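Local coordinates for protein DegT/DnrJ/EryC1/StrS aminotransferase (Brucella abortus 2308, PDB 4QGR) that probably acts as a pyridoxal-phosphate-dependent aminotransferase of the DegT/DnrJ/EryC1/StrS family, which transfers amino groups, at residues K49-Y54 with E58-C63. Sequence-based numbering, arbitrary orientation.
Sequences KKLGEY and EHVIAC
Val-60 packs its branched side chain against the helix backbone at Gly-52. The contact is made by van der Waals packing, and no hydrogen bond crosses between 49-54 and 58-63. The CG2 methyl does the close work. Val-60 CG2 lies 3.3 Å from Gly-52 CA. Val-60 CG2 is also 3.4 Å from Gly-52 N and so rests on the main chain itself. A longer approach, 4.1 Å, separates Val-60 CG2 from Leu-51 C. Gly-52 has no side chain on its strand-facing side, and this lets the helix and strand backbones come close, with Gly-52 CA and Val-60 CA 5.7 Å apart.

The second apolar touch is looser. Leu-51 CD2 meets Val-60 CG1 at 4.3 Å. CG2 of Val-60, anti to the carbonyl carbon, thus meets the main chain of Leu-51 and Gly-52, while CG1, anti to the backbone N (chi1 174°), meets the Leu-51 side chain.

Two hydrogen bonds flank the contact. Glu-48, on the same helix, accepts one from Ala-62 N through OE2. Arg-222 NH2 donates to Val-60 O.

The contact is buried. It joins helix 42-55 to strand 59-63, the next strand in the chain and an outermost one of the large mixed sheet within this chain. Strand 59-63 pairs antiparallel with strand 208-212, as in the large domain of other fold type I pyridoxal phosphate enzymes. Phe-211 of that strand touches both Leu-51 and Val-60. Leu-51 also packs on Leu-257 of helix 247-278, while Ile-61 packs on helix 215-224.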
loop_
_atom_site.group_PDB
_atom_site.type_symbol
_atom_site.label_atom_id
_atom_site.label_comp_id
_atom_site.label_asym_id
_atom_site.label_seq_id
_atom_site.Cartn_x
_atom_site.Cartn_y
_atom_site.Cartn_z
ATOM N N LYS A 49 -13.119 -11.572 10.673
ATOM C CA LYS A 49 -14.137 -12.559 11.063
ATOM C C LYS A 49 -15.553 -12.099 10.879
ATOM O O LYS A 49 -16.382 -12.811 10.326
ATOM C CB LYS A 49 -13.944 -12.979 12.516
ATOM C CG LYS A 49 -12.811 -13.942 12.585
ATOM C CD LYS A 49 -12.209 -14.058 13.961
ATOM C CE LYS A 49 -10.824 -14.687 13.821
ATOM N NZ LYS A 49 -10.177 -14.847 15.140
ATOM N N LYS A 50 -15.820 -10.881 11.332
ATOM C CA LYS A 50 -17.163 -10.321 11.250
ATOM C C LYS A 50 -17.544 -10.062 9.799
ATOM O O LYS A 50 -18.670 -10.417 9.392
ATOM C CB LYS A 50 -17.293 -9.067 12.110
ATOM C CG LYS A 50 -17.260 -9.426 13.590
ATOM C CD LYS A 50 -17.381 -8.237 14.536
ATOM C CE LYS A 50 -17.614 -8.771 15.966
ATOM N NZ LYS A 50 -16.932 -7.897 16.971
ATOM N N LEU A 51 -16.609 -9.552 8.998
ATOM C CA LEU A 51 -16.895 -9.355 7.566
ATOM C C LEU A 51 -17.088 -10.703 6.852
ATOM O O LEU A 51 -18.003 -10.875 6.029
ATOM C CB LEU A 51 -15.806 -8.567 6.859
ATOM C CG LEU A 51 -16.091 -8.166 5.411
ATOM C CD1 LEU A 51 -17.372 -7.364 5.260
ATOM C CD2 LEU A 51 -14.896 -7.401 4.833
ATOM N N GLY A 52 -16.295 -11.692 7.242
ATOM C CA GLY A 52 -16.445 -13.056 6.683
ATOM C C GLY A 52 -17.860 -13.622 6.894
ATOM O O GLY A 52 -18.467 -14.159 5.971
ATOM N N GLU A 53 -18.407 -13.480 8.095
ATOM C CA GLU A 53 -19.766 -13.984 8.356
ATOM C C GLU A 53 -20.820 -13.224 7.624
ATOM O O GLU A 53 -21.761 -13.804 7.136
ATOM C CB GLU A 53 -20.055 -13.980 9.864
ATOM C CG GLU A 53 -19.115 -14.973 10.518
ATOM C CD GLU A 53 -19.674 -15.671 11.737
ATOM O OE1 GLU A 53 -20.928 -15.736 11.888
ATOM O OE2 GLU A 53 -18.833 -16.156 12.512
ATOM N N TYR A 54 -20.620 -11.919 7.488
ATOM C CA TYR A 54 -21.529 -11.063 6.737
ATOM C C TYR A 54 -21.600 -11.512 5.271
ATOM O O TYR A 54 -22.685 -11.579 4.665
ATOM C CB TYR A 54 -21.072 -9.579 6.813
ATOM C CG TYR A 54 -21.996 -8.650 6.082
ATOM C CD1 TYR A 54 -23.309 -8.405 6.553
ATOM C CD2 TYR A 54 -21.610 -8.019 4.910
ATOM C CE1 TYR A 54 -24.168 -7.560 5.854
ATOM C CE2 TYR A 54 -22.457 -7.171 4.237
ATOM C CZ TYR A 54 -23.737 -6.969 4.698
ATOM O OH TYR A 54 -24.582 -6.135 4.013
ATOM N N GLU A 58 -15.330 -18.046 3.992
ATOM C CA GLU A 58 -14.582 -18.659 5.105
ATOM C C GLU A 58 -13.357 -17.858 5.489
ATOM O O GLU A 58 -12.950 -17.868 6.659
ATOM C CB GLU A 58 -14.128 -20.060 4.733
ATOM C CG GLU A 58 -15.271 -21.022 4.478
ATOM C CD GLU A 58 -14.791 -22.434 4.165
ATOM O OE1 GLU A 58 -13.829 -22.916 4.811
ATOM O OE2 GLU A 58 -15.387 -23.048 3.256
ATOM N N HIS A 59 -12.742 -17.210 4.517
ATOM C CA HIS A 59 -11.484 -16.480 4.748
ATOM C C HIS A 59 -11.581 -15.060 4.277
ATOM O O HIS A 59 -11.874 -14.827 3.104
ATOM C CB HIS A 59 -10.289 -17.161 4.044
ATOM C CG HIS A 59 -10.137 -18.613 4.409
ATOM N ND1 HIS A 59 -9.522 -19.027 5.570
ATOM C CD2 HIS A 59 -10.570 -19.735 3.789
ATOM C CE1 HIS A 59 -9.597 -20.350 5.665
ATOM N NE2 HIS A 59 -10.215 -20.804 4.585
ATOM N N VAL A 60 -11.248 -14.115 5.161
ATOM C CA VAL A 60 -11.128 -12.693 4.795
ATOM C C VAL A 60 -9.713 -12.285 5.114
ATOM O O VAL A 60 -9.227 -12.498 6.257
ATOM C CB VAL A 60 -12.079 -11.791 5.577
ATOM C CG1 VAL A 60 -11.799 -10.300 5.247
ATOM C CG2 VAL A 60 -13.539 -12.200 5.310
ATOM N N ILE A 61 -9.034 -11.756 4.102
ATOM C CA ILE A 61 -7.629 -11.365 4.235
ATOM C C ILE A 61 -7.568 -9.846 4.031
ATOM O O ILE A 61 -7.537 -9.345 2.892
ATOM C CB ILE A 61 -6.749 -12.083 3.211
ATOM C CG1 ILE A 61 -6.905 -13.608 3.287
ATOM C CG2 ILE A 61 -5.290 -11.682 3.423
ATOM C CD1 ILE A 61 -7.923 -14.137 2.302
ATOM N N ALA A 62 -7.518 -9.119 5.137
ATOM C CA ALA A 62 -7.470 -7.644 5.060
ATOM C C ALA A 62 -6.133 -7.212 4.473
ATOM O O ALA A 62 -5.141 -7.896 4.654
ATOM C CB ALA A 62 -7.713 -7.024 6.440
ATOM N N CYS A 63 -6.115 -6.095 3.732
ATOM C CA CYS A 63 -4.865 -5.581 3.153
ATOM C C CYS A 63 -4.941 -4.066 3.018
ATOM O O CYS A 63 -5.878 -3.432 3.548
ATOM C CB CYS A 63 -4.596 -6.266 1.805
ATOM S SG CYS A 63 -5.928 -6.172 0.576
#